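Local coordinates for protein cellulase (Soil metagenome, PDB 5I2U) that probably hydrolyses the beta-1,4-glucosidic bonds of cellulose as a halotolerant TIM-barrel cellulase of glycoside hydrolase family 5, at residues 85-95 / 123-133; 147-158 / 183-191. All coordinates share one frame; numbering follows the deposited sequence. Where two conformers were deposited one is given.

Contact 1. Residues 85-95 / 123-133; sequences CTVVRAAMGLE and IYVIIDFHAHN
Leu94 lays its CG over one face of the Phe129 ring, 3.8 Å from the ring centroid, in a CH-pi contact where two neighbouring parallel strands of the TIM barrel come to their C-terminal ends. Strands 87-93 and 124-130, joined through helix 104-120 in a beta-alpha-beta unit, run 19° apart; their backbone bonds extend from Tyr124 N to Thr86 O at one end to Leu94 N to His130 O at the other. Alternation sorts their side chains. Val88, Ala90, Met92, Val125, Ile127 and Phe129 face one way, Val87, Arg89, Ala91, Tyr124, Ile126, Asp128 and His130 the other. At the N-terminal end, in the conformer given, the two Val88 methyls form the hollow that takes the single CD1 of Ile123. Farther along, the Arg89 stem leans its CG on Ile126 CB at 3.9 Å. Its chain is extended from there to NE, bringing the guanidinium beneath Asp128, and the two flat groups stack with planes 13° apart. OD2 sits over the guanidinium centre, so the bridge is one of charge and no N-H points at it. Arg89 NE and NH1 make salt bridges to Glu159 and Glu250, and NH2 bonds Asn162 OD1. Glu250, on the seventh strand, and Glu163, in the Asn-Glu-Pro sequence after the fourth, are placed like the catalytic pair of family 5, so Arg89 probably lies at the active site. The small Ala91 lets the imidazole of His130 lie against its CB, 3.6 Å from ND1. His130 ND1 donates almost straight to Asp128 OD2, 2.6 Å away, which fixes the ring's rotation, and a glycerol lies beside it. Glu95 turns its carboxylate to the loop after strand 124-130: OE2 takes His132 N on its anti lone pair and Asn133 N at 2.8 Å, nearly along the C-O bond.

Contact 2. Residues 147-158 / 183-191; sequences AEKYGEYPNVIY and IRAIDPDNI. With MG (magnesium ion), chain H.
Gly151 O and the side chains of Asp187, Asp189 and Asn190 close on a magnesium ion, clamping the turn after helix 136-150 to the one after helix 169-186. Gly151 O binds it at 2.2 Å, Asp187 OD1 and Asn190 OD1 at 2.1 Å each, and Asp189 OD1 also coordinates; two waters complete six ligands. Hard carboxylate, amide and carbonyl oxygens suit this ion, and glycine suits its place because a CB there would collide with the Asp187 carboxylate.

The second shell holds the ligands in position. Asp187 gives its other oxygen, OD2, to Tyr158 OH at 2.5 Å, on the anti lone pair; carboxylate and ring stand 81° apart, and the oxygen lies at the ring edge. With CG trans to the backbone N (chi1 -173°), Asp187 can reach both metal and phenol. An amide serves well at Asn190: while OD1 meets the metal, ND2 bonds Tyr153 O at 2.8 Å and Val156 O at 2.9 Å, both near the amide plane, which fixes the rotation of the amide and points OD1 at the magnesium. Arg184 steadies the turn, its NH1 and NH2 both gripping Asn190 O while NH1 also takes Asp187 O.

Farther out, Ala147 is small enough for Ile186 to close in, CB to CB 3.9 Å, and Ile183 CG2 rests against Tyr158 CE2. A water bridges Val156 O and Ile191 N, next to the bond from Tyr158 N to Ile191 O. The site thus lies where two barrel helices end and strands 156-159 and 192-194 begin, with Tyr150 and Tyr153 packed on helix 104-120.

Overall arrangement
Contact 1 and contact 2 lie in series along the chain, the first closing before the second opens, and their centres are 15 Å apart. Both reach the eight-stranded parallel barrel: strand 124-130 of contact 1 is neighbour to strand 156-159 of contact 2, with Ile127 N probably hydrogen-bonded to Ile157 O and Val125 N to Asn155 O. Helix 136-150 connects the two strands. Contact 1 is near the centre of the chain, about 5 Å away, whereas contact 2 is about 16 Å out. The magnesium site thus joins loops at the N-terminal ends of the strands, away from the C-terminal ends where TIM-barrel enzymes keep their active sites.

Contact 1. Residues 85-95 / 123-133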
loop_
_atom_site.group_PDB
_atom_site.type_symbol
_atom_site.label_atom_id
_atom_site.label_comp_id
_atom_site.label_asym_id
_atom_site.label_seq_id
_atom_site.Cartn_x
_atom_site.Cartn_y
_atom_site.Cartn_z
ATOM N N CYS A 85 -8.176 0.159 -10.875
ATOM C CA CYS A 85 -7.710 0.081 -9.499
ATOM C C CYS A 85 -8.915 0.120 -8.559
ATOM O O CYS A 85 -9.824 0.952 -8.716
ATOM C CB CYS A 85 -6.742 1.219 -9.160
ATOM S SG CYS A 85 -5.190 1.187 -10.090
ATOM N N THR A 86 -8.940 -0.831 -7.632
ATOM C CA THR A 86 -9.895 -0.852 -6.532
ATOM C C THR A 86 -9.271 -0.281 -5.277
ATOM O O THR A 86 -9.977 -0.047 -4.284
ATOM C CB THR A 86 -10.413 -2.287 -6.267
ATOM O OG1 THR A 86 -9.312 -3.217 -6.186
ATOM C CG2 THR A 86 -11.344 -2.712 -7.391
ATOM N N VAL A 87 -7.946 -0.092 -5.303
ATOM C CA VAL A 87 -7.233 0.587 -4.250
ATOM C C VAL A 87 -6.164 1.518 -4.855
ATOM O O VAL A 87 -5.618 1.242 -5.912
ATOM C CB VAL A 87 -6.616 -0.426 -3.239
ATOM C CG1 VAL A 87 -5.488 -1.235 -3.858
ATOM C CG2 VAL A 87 -6.132 0.284 -1.979
ATOM N N VAL A 88 -5.900 2.625 -4.164
ATOM C CA VAL A 88 -4.812 3.547 -4.498
ATOM C C VAL A 88 -4.033 3.861 -3.238
ATOM O O VAL A 88 -4.610 4.040 -2.177
ATOM C CB VAL A 88 -5.313 4.838 -5.175
ATOM C CG1 VAL A 88 -5.816 4.474 -6.548
ATOM C CG2 VAL A 88 -6.415 5.516 -4.376
ATOM N N ARG A 89 -2.715 3.886 -3.343
ATOM C CA ARG A 89 -1.874 4.120 -2.167
ATOM C C ARG A 89 -1.194 5.456 -2.310
ATOM O O ARG A 89 -0.629 5.762 -3.375
ATOM C CB ARG A 89 -0.870 2.973 -2.010
ATOM C CG ARG A 89 0.107 3.054 -0.845
ATOM C CD ARG A 89 0.852 1.724 -0.795
ATOM N NE ARG A 89 1.885 1.552 0.236
ATOM C CZ ARG A 89 3.211 1.563 0.047
ATOM N NH1 ARG A 89 3.757 1.847 -1.144
ATOM N NH2 ARG A 89 4.011 1.319 1.079
ATOM N N ALA A 90 -1.294 6.251 -1.249
ATOM C CA ALA A 90 -0.667 7.562 -1.160
ATOM C C ALA A 90 0.593 7.435 -0.314
ATOM O O ALA A 90 0.515 7.252 0.902
ATOM C CB ALA A 90 -1.635 8.573 -0.547
ATOM N N ALA A 91 1.748 7.538 -0.965
ATOM C CA ALA A 91 3.016 7.327 -0.298
ATOM C C ALA A 91 3.564 8.655 0.211
ATOM O O ALA A 91 4.300 9.352 -0.495
ATOM C CB ALA A 91 4.002 6.642 -1.239
ATOM N N MET A 92 3.220 8.983 1.457
ATOM C CA MET A 92 3.695 10.207 2.085
ATOM C C MET A 92 5.096 10.000 2.632
ATOM O O MET A 92 5.283 9.448 3.709
ATOM C CB MET A 92 2.740 10.676 3.181
ATOM C CG MET A 92 3.022 12.104 3.619
ATOM S SD MET A 92 2.024 12.605 5.033
ATOM C CE MET A 92 2.831 11.706 6.356
ATOM N N GLY A 93 6.078 10.405 1.833
ATOM C CA GLY A 93 7.485 10.394 2.186
ATOM C C GLY A 93 7.844 11.024 3.502
ATOM O O GLY A 93 7.503 12.185 3.756
ATOM N N LEU A 94 8.528 10.239 4.334
ATOM C CA LEU A 94 9.132 10.724 5.576
ATOM C C LEU A 94 10.661 10.798 5.489
ATOM O O LEU A 94 11.304 11.070 6.484
ATOM C CB LEU A 94 8.692 9.838 6.757
ATOM C CG LEU A 94 7.416 10.207 7.539
ATOM C CD1 LEU A 94 7.579 11.349 8.532
ATOM C CD2 LEU A 94 6.259 10.445 6.574
ATOM N N GLU A 95 11.222 10.514 4.312
ATOM C CA GLU A 95 12.662 10.511 4.065
ATOM C C GLU A 95 12.877 11.256 2.764
ATOM O O GLU A 95 11.921 11.486 2.023
ATOM C CB GLU A 95 13.248 9.079 3.912
ATOM C CG GLU A 95 12.595 7.989 4.747
ATOM C CD GLU A 95 12.873 8.071 6.239
ATOM O OE1 GLU A 95 13.399 9.084 6.729
ATOM O OE2 GLU A 95 12.587 7.073 6.931
ATOM N N ILE A 123 -13.432 4.187 -4.472
ATOM C CA ILE A 123 -12.367 3.197 -4.261
ATOM C C ILE A 123 -11.670 3.379 -2.910
ATOM O O ILE A 123 -11.792 4.428 -2.266
ATOM C CB ILE A 123 -11.332 3.184 -5.412
ATOM C CG1 ILE A 123 -10.628 4.538 -5.551
ATOM C CG2 ILE A 123 -12.002 2.805 -6.735
ATOM C CD1 ILE A 123 -9.268 4.441 -6.217
ATOM N N TYR A 124 -10.957 2.328 -2.493
ATOM C CA TYR A 124 -10.240 2.325 -1.229
ATOM C C TYR A 124 -8.921 3.057 -1.409
ATOM O O TYR A 124 -8.364 3.120 -2.525
ATOM C CB TYR A 124 -10.028 0.882 -0.702
ATOM C CG TYR A 124 -11.336 0.205 -0.337
ATOM C CD1 TYR A 124 -11.891 0.353 0.940
ATOM C CD2 TYR A 124 -12.042 -0.546 -1.275
ATOM C CE1 TYR A 124 -13.105 -0.232 1.268
ATOM C CE2 TYR A 124 -13.246 -1.146 -0.950
ATOM C CZ TYR A 124 -13.780 -0.974 0.320
ATOM O OH TYR A 124 -14.975 -1.556 0.640
ATOM N N VAL A 125 -8.423 3.610 -0.305
ATOM C CA VAL A 125 -7.214 4.392 -0.339
ATOM C C VAL A 125 -6.363 4.099 0.886
ATOM O O VAL A 125 -6.866 4.092 2.025
ATOM C CB VAL A 125 -7.519 5.903 -0.485
ATOM C CG1 VAL A 125 -8.409 6.418 0.646
ATOM C CG2 VAL A 125 -6.226 6.698 -0.572
ATOM N N ILE A 126 -5.081 3.833 0.640
ATOM C CA ILE A 126 -4.136 3.579 1.707
ATOM C C ILE A 126 -3.426 4.883 1.981
ATOM O O ILE A 126 -2.888 5.489 1.065
ATOM C CB ILE A 126 -3.104 2.470 1.348
ATOM C CG1 ILE A 126 -3.822 1.120 1.170
ATOM C CG2 ILE A 126 -2.039 2.334 2.439
ATOM C CD1 ILE A 126 -2.971 0.070 0.475
ATOM N N ILE A 127 -3.444 5.310 3.237
ATOM C CA ILE A 127 -2.674 6.463 3.684
ATOM C C ILE A 127 -1.401 5.921 4.289
ATOM O O ILE A 127 -1.423 5.385 5.393
ATOM C CB ILE A 127 -3.456 7.339 4.697
ATOM C CG1 ILE A 127 -4.745 7.885 4.052
ATOM C CG2 ILE A 127 -2.608 8.519 5.147
ATOM C CD1 ILE A 127 -5.690 8.539 5.032
ATOM N N ASP A 128 -0.302 6.079 3.550
ATOM C CA ASP A 128 0.962 5.417 3.846
ATOM C C ASP A 128 2.014 6.422 4.375
ATOM O O ASP A 128 2.426 7.351 3.688
ATOM C CB ASP A 128 1.435 4.608 2.613
ATOM C CG ASP A 128 2.947 4.324 2.592
ATOM O OD1 ASP A 128 3.569 4.093 3.654
ATOM O OD2 ASP A 128 3.510 4.315 1.469
ATOM N N PHE A 129 2.415 6.186 5.625
ATOM C CA PHE A 129 3.435 6.921 6.331
ATOM C C PHE A 129 4.716 6.306 5.852
ATOM O O PHE A 129 5.192 5.311 6.400
ATOM C CB PHE A 129 3.209 6.707 7.830
ATOM C CG PHE A 129 3.979 7.623 8.709
ATOM C CD1 PHE A 129 3.522 8.913 8.955
ATOM C CD2 PHE A 129 5.148 7.180 9.328
ATOM C CE1 PHE A 129 4.226 9.759 9.792
ATOM C CE2 PHE A 129 5.861 8.014 10.165
ATOM C CZ PHE A 129 5.401 9.311 10.397
ATOM N N HIS A 130 5.257 6.896 4.790
ATOM C CA HIS A 130 6.267 6.263 3.966
ATOM C C HIS A 130 7.673 6.498 4.538
ATOM O O HIS A 130 8.466 7.301 4.023
ATOM C CB HIS A 130 6.124 6.734 2.518
ATOM C CG HIS A 130 6.732 5.804 1.514
ATOM N ND1 HIS A 130 6.046 4.738 0.970
ATOM C CD2 HIS A 130 7.948 5.801 0.933
ATOM C CE1 HIS A 130 6.819 4.112 0.106
ATOM N NE2 HIS A 130 7.983 4.737 0.067
ATOM N N ALA A 131 7.951 5.768 5.614
ATOM C CA ALA A 131 9.157 5.888 6.403
ATOM C C ALA A 131 9.959 4.602 6.336
ATOM O O ALA A 131 9.389 3.507 6.202
ATOM C CB ALA A 131 8.783 6.154 7.855
ATOM N N HIS A 132 11.278 4.751 6.431
ATOM C CA HIS A 132 12.193 3.655 6.776
ATOM C C HIS A 132 12.597 3.725 8.249
ATOM O O HIS A 132 12.592 2.704 8.943
ATOM C CB HIS A 132 13.464 3.696 5.928
ATOM C CG HIS A 132 13.243 3.387 4.480
ATOM N ND1 HIS A 132 12.702 2.195 4.045
ATOM C CD2 HIS A 132 13.532 4.100 3.365
ATOM C CE1 HIS A 132 12.649 2.198 2.724
ATOM N NE2 HIS A 132 13.146 3.339 2.287
ATOM N N ASN A 133 12.966 4.920 8.708
ATOM C CA ASN A 133 13.326 5.129 10.111
ATOM C C ASN A 133 12.074 5.188 10.989
ATOM O O ASN A 133 10.951 5.257 10.480
ATOM C CB ASN A 133 14.176 6.390 10.274
ATOM C CG ASN A 133 15.508 6.281 9.563
ATOM O OD1 ASN A 133 16.390 5.542 10.001
ATOM N ND2 ASN A 133 15.658 6.990 8.440
#

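Contact 2. Residues 147-158 / 183-191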
loop_
_atom_site.group_PDB
_atom_site.type_symbol
_atom_site.label_atom_id
_atom_site.label_comp_id
_atom_site.label_asym_id
_atom_site.label_seq_id
_atom_site.Cartn_x
_atom_site.Cartn_y
_atom_site.Cartn_z
ATOM N N ALA A 147 -7.147 10.115 11.261
ATOM C CA ALA A 147 -8.257 9.388 11.888
ATOM C C ALA A 147 -9.459 10.283 12.154
ATOM O O ALA A 147 -10.582 9.868 11.909
ATOM C CB ALA A 147 -7.811 8.726 13.178
ATOM N N GLU A 148 -9.208 11.500 12.639
ATOM C CA GLU A 148 -10.278 12.472 12.938
ATOM C C GLU A 148 -10.972 12.913 11.662
ATOM O O GLU A 148 -12.191 12.889 11.583
ATOM C CB GLU A 148 -9.746 13.688 13.738
ATOM C CG GLU A 148 -10.749 14.883 13.955
ATOM C CD GLU A 148 -12.071 14.499 14.658
ATOM O OE1 GLU A 148 -12.162 13.421 15.300
ATOM O OE2 GLU A 148 -13.042 15.294 14.579
ATOM N N LYS A 149 -10.193 13.296 10.659
ATOM C CA LYS A 149 -10.750 13.772 9.392
ATOM C C LYS A 149 -11.509 12.692 8.637
ATOM O O LYS A 149 -12.587 12.952 8.102
ATOM C CB LYS A 149 -9.645 14.327 8.470
ATOM C CG LYS A 149 -9.161 15.729 8.820
ATOM C CD LYS A 149 -8.769 16.520 7.574
ATOM C CE LYS A 149 -9.991 17.117 6.881
ATOM N NZ LYS A 149 -9.665 17.747 5.569
ATOM N N TYR A 150 -10.916 11.501 8.541
ATOM C CA TYR A 150 -11.344 10.534 7.526
ATOM C C TYR A 150 -11.788 9.166 8.046
ATOM O O TYR A 150 -12.115 8.305 7.243
ATOM C CB TYR A 150 -10.227 10.342 6.487
ATOM C CG TYR A 150 -9.809 11.579 5.707
ATOM C CD1 TYR A 150 -10.714 12.246 4.882
ATOM C CD2 TYR A 150 -8.496 12.044 5.750
ATOM C CE1 TYR A 150 -10.333 13.362 4.147
ATOM C CE2 TYR A 150 -8.104 13.153 5.018
ATOM C CZ TYR A 150 -9.027 13.812 4.214
ATOM O OH TYR A 150 -8.648 14.929 3.493
ATOM N N GLY A 151 -11.825 8.970 9.368
ATOM C CA GLY A 151 -12.058 7.645 9.959
ATOM C C GLY A 151 -13.459 7.060 9.827
ATOM O O GLY A 151 -13.642 5.857 10.020
ATOM N N GLU A 152 -14.442 7.895 9.474
ATOM C CA GLU A 152 -15.812 7.414 9.229
ATOM C C GLU A 152 -16.015 6.900 7.806
ATOM O O GLU A 152 -16.972 6.166 7.557
ATOM C CB GLU A 152 -16.843 8.507 9.549
ATOM C CG GLU A 152 -17.006 8.748 11.046
ATOM C CD GLU A 152 -18.253 8.113 11.628
ATOM O OE1 GLU A 152 -18.592 6.959 11.254
ATOM O OE2 GLU A 152 -18.893 8.761 12.480
ATOM N N TYR A 153 -15.129 7.279 6.879
ATOM C CA TYR A 153 -15.199 6.800 5.500
ATOM C C TYR A 153 -14.685 5.380 5.423
ATOM O O TYR A 153 -13.571 5.095 5.902
ATOM C CB TYR A 153 -14.391 7.693 4.571
ATOM C CG TYR A 153 -14.962 9.080 4.502
ATOM C CD1 TYR A 153 -16.077 9.350 3.711
ATOM C CD2 TYR A 153 -14.412 10.118 5.253
ATOM C CE1 TYR A 153 -16.623 10.620 3.647
ATOM C CE2 TYR A 153 -14.952 11.395 5.207
ATOM C CZ TYR A 153 -16.060 11.639 4.397
ATOM O OH TYR A 153 -16.615 12.891 4.335
ATOM N N PRO A 154 -15.465 4.478 4.800
ATOM C CA PRO A 154 -14.991 3.090 4.644
ATOM C C PRO A 154 -13.824 2.934 3.662
ATOM O O PRO A 154 -13.102 1.918 3.711
ATOM C CB PRO A 154 -16.240 2.353 4.144
ATOM C CG PRO A 154 -16.993 3.397 3.398
ATOM C CD PRO A 154 -16.756 4.693 4.116
ATOM N N ASN A 155 -13.613 3.934 2.813
ATOM C CA ASN A 155 -12.493 3.922 1.837
ATOM C C ASN A 155 -11.100 3.841 2.441
ATOM O O ASN A 155 -10.182 3.321 1.810
ATOM C CB ASN A 155 -12.495 5.176 0.973
ATOM C CG ASN A 155 -13.855 5.501 0.415
ATOM O OD1 ASN A 155 -14.812 5.639 1.175
ATOM N ND2 ASN A 155 -13.947 5.668 -0.896
ATOM N N VAL A 156 -10.943 4.353 3.658
ATOM C CA VAL A 156 -9.627 4.692 4.180
ATOM C C VAL A 156 -8.990 3.526 4.913
ATOM O O VAL A 156 -9.596 2.957 5.816
ATOM C CB VAL A 156 -9.732 5.933 5.073
ATOM C CG1 VAL A 156 -8.422 6.234 5.779
ATOM C CG2 VAL A 156 -10.182 7.118 4.215
ATOM N N ILE A 157 -7.778 3.177 4.474
ATOM C CA ILE A 157 -6.896 2.218 5.138
ATOM C C ILE A 157 -5.638 2.978 5.576
ATOM O O ILE A 157 -5.112 3.795 4.821
ATOM C CB ILE A 157 -6.501 1.068 4.172
ATOM C CG1 ILE A 157 -7.745 0.320 3.701
ATOM C CG2 ILE A 157 -5.499 0.103 4.814
ATOM C CD1 ILE A 157 -7.501 -0.645 2.568
ATOM N N TYR A 158 -5.151 2.699 6.778
ATOM C CA TYR A 158 -3.919 3.310 7.304
ATOM C C TYR A 158 -2.761 2.339 7.175
ATOM O O TYR A 158 -2.920 1.140 7.456
ATOM C CB TYR A 158 -4.092 3.657 8.786
ATOM C CG TYR A 158 -5.348 4.445 9.087
ATOM C CD1 TYR A 158 -5.452 5.795 8.743
ATOM C CD2 TYR A 158 -6.437 3.836 9.708
ATOM C CE1 TYR A 158 -6.612 6.520 9.019
ATOM C CE2 TYR A 158 -7.593 4.544 9.997
ATOM C CZ TYR A 158 -7.685 5.885 9.655
ATOM O OH TYR A 158 -8.839 6.579 9.937
ATOM N N ILE A 183 -4.918 5.509 16.939
ATOM C CA ILE A 183 -5.868 5.448 15.819
ATOM C C ILE A 183 -7.197 4.901 16.303
ATOM O O ILE A 183 -8.236 5.511 16.053
ATOM C CB ILE A 183 -5.362 4.584 14.624
ATOM C CG1 ILE A 183 -4.171 5.262 13.934
ATOM C CG2 ILE A 183 -6.471 4.376 13.597
ATOM C CD1 ILE A 183 -3.428 4.384 12.945
ATOM N N ARG A 184 -7.145 3.757 16.981
ATOM C CA ARG A 184 -8.358 3.085 17.443
ATOM C C ARG A 184 -9.239 3.915 18.371
ATOM O O ARG A 184 -10.450 3.721 18.386
ATOM C CB ARG A 184 -8.042 1.735 18.112
ATOM C CG ARG A 184 -7.772 0.614 17.116
ATOM C CD ARG A 184 -9.063 0.072 16.484
ATOM N NE ARG A 184 -8.775 -0.875 15.398
ATOM C CZ ARG A 184 -8.777 -0.615 14.081
ATOM N NH1 ARG A 184 -9.079 0.590 13.584
ATOM N NH2 ARG A 184 -8.461 -1.593 13.238
ATOM N N ALA A 185 -8.644 4.829 19.135
ATOM C CA ALA A 185 -9.422 5.686 20.038
ATOM C C ALA A 185 -10.380 6.602 19.263
ATOM O O ALA A 185 -11.424 6.958 19.778
ATOM C CB ALA A 185 -8.493 6.502 20.936
ATOM N N ILE A 186 -10.010 6.965 18.034
ATOM C CA ILE A 186 -10.807 7.834 17.154
ATOM C C ILE A 186 -11.566 7.011 16.091
ATOM O O ILE A 186 -12.737 7.271 15.806
ATOM C CB ILE A 186 -9.888 8.872 16.429
ATOM C CG1 ILE A 186 -8.978 9.612 17.446
ATOM C CG2 ILE A 186 -10.716 9.857 15.593
ATOM C CD1 ILE A 186 -7.924 10.534 16.852
ATOM N N ASP A 187 -10.857 6.063 15.468
ATOM C CA ASP A 187 -11.383 5.243 14.382
ATOM C C ASP A 187 -11.323 3.771 14.809
ATOM O O ASP A 187 -10.294 3.102 14.608
ATOM C CB ASP A 187 -10.565 5.483 13.111
ATOM C CG ASP A 187 -11.158 4.806 11.890
ATOM O OD1 ASP A 187 -12.195 4.110 11.999
ATOM O OD2 ASP A 187 -10.604 4.991 10.789
ATOM N N PRO A 188 -12.419 3.265 15.408
ATOM C CA PRO A 188 -12.354 1.924 15.984
ATOM C C PRO A 188 -12.335 0.781 14.965
ATOM O O PRO A 188 -11.850 -0.298 15.310
ATOM C CB PRO A 188 -13.603 1.839 16.868
ATOM C CG PRO A 188 -14.526 2.900 16.371
ATOM C CD PRO A 188 -13.761 3.863 15.513
ATOM N N ASP A 189 -12.806 1.016 13.735
ATOM C CA ASP A 189 -13.061 -0.098 12.785
ATOM C C ASP A 189 -12.180 -0.210 11.519
ATOM O O ASP A 189 -12.026 -1.334 11.005
ATOM C CB ASP A 189 -14.540 -0.103 12.363
ATOM C CG ASP A 189 -14.949 1.161 11.651
ATOM O OD1 ASP A 189 -14.274 2.195 11.824
ATOM O OD2 ASP A 189 -15.955 1.143 10.929
ATOM N N ASN A 190 -11.622 0.901 11.013
ATOM C CA ASN A 190 -10.930 0.881 9.715
ATOM C C ASN A 190 -9.631 0.090 9.766
ATOM O O ASN A 190 -9.017 -0.049 10.828
ATOM C CB ASN A 190 -10.647 2.287 9.176
ATOM C CG ASN A 190 -11.898 3.011 8.728
ATOM O OD1 ASN A 190 -12.903 2.990 9.417
ATOM N ND2 ASN A 190 -11.847 3.635 7.565
ATOM N N ILE A 191 -9.217 -0.413 8.609
ATOM C CA ILE A 191 -8.068 -1.321 8.539
ATOM C C ILE A 191 -6.781 -0.543 8.804
ATOM O O ILE A 191 -6.639 0.592 8.344
ATOM C CB ILE A 191 -7.915 -2.040 7.165
ATOM C CG1 ILE A 191 -9.231 -2.684 6.681
ATOM C CG2 ILE A 191 -6.804 -3.095 7.238
ATOM C CD1 ILE A 191 -9.830 -3.740 7.596
HETATM MG MG MG H . -13.970 3.927 10.969
HETATM O O HOH W 1 -10.426 0.290 6.261
HETATM O O HOH W 2 -15.778 3.574 10.068
HETATM O O HOH W 3 -15.238 5.448 12.309
#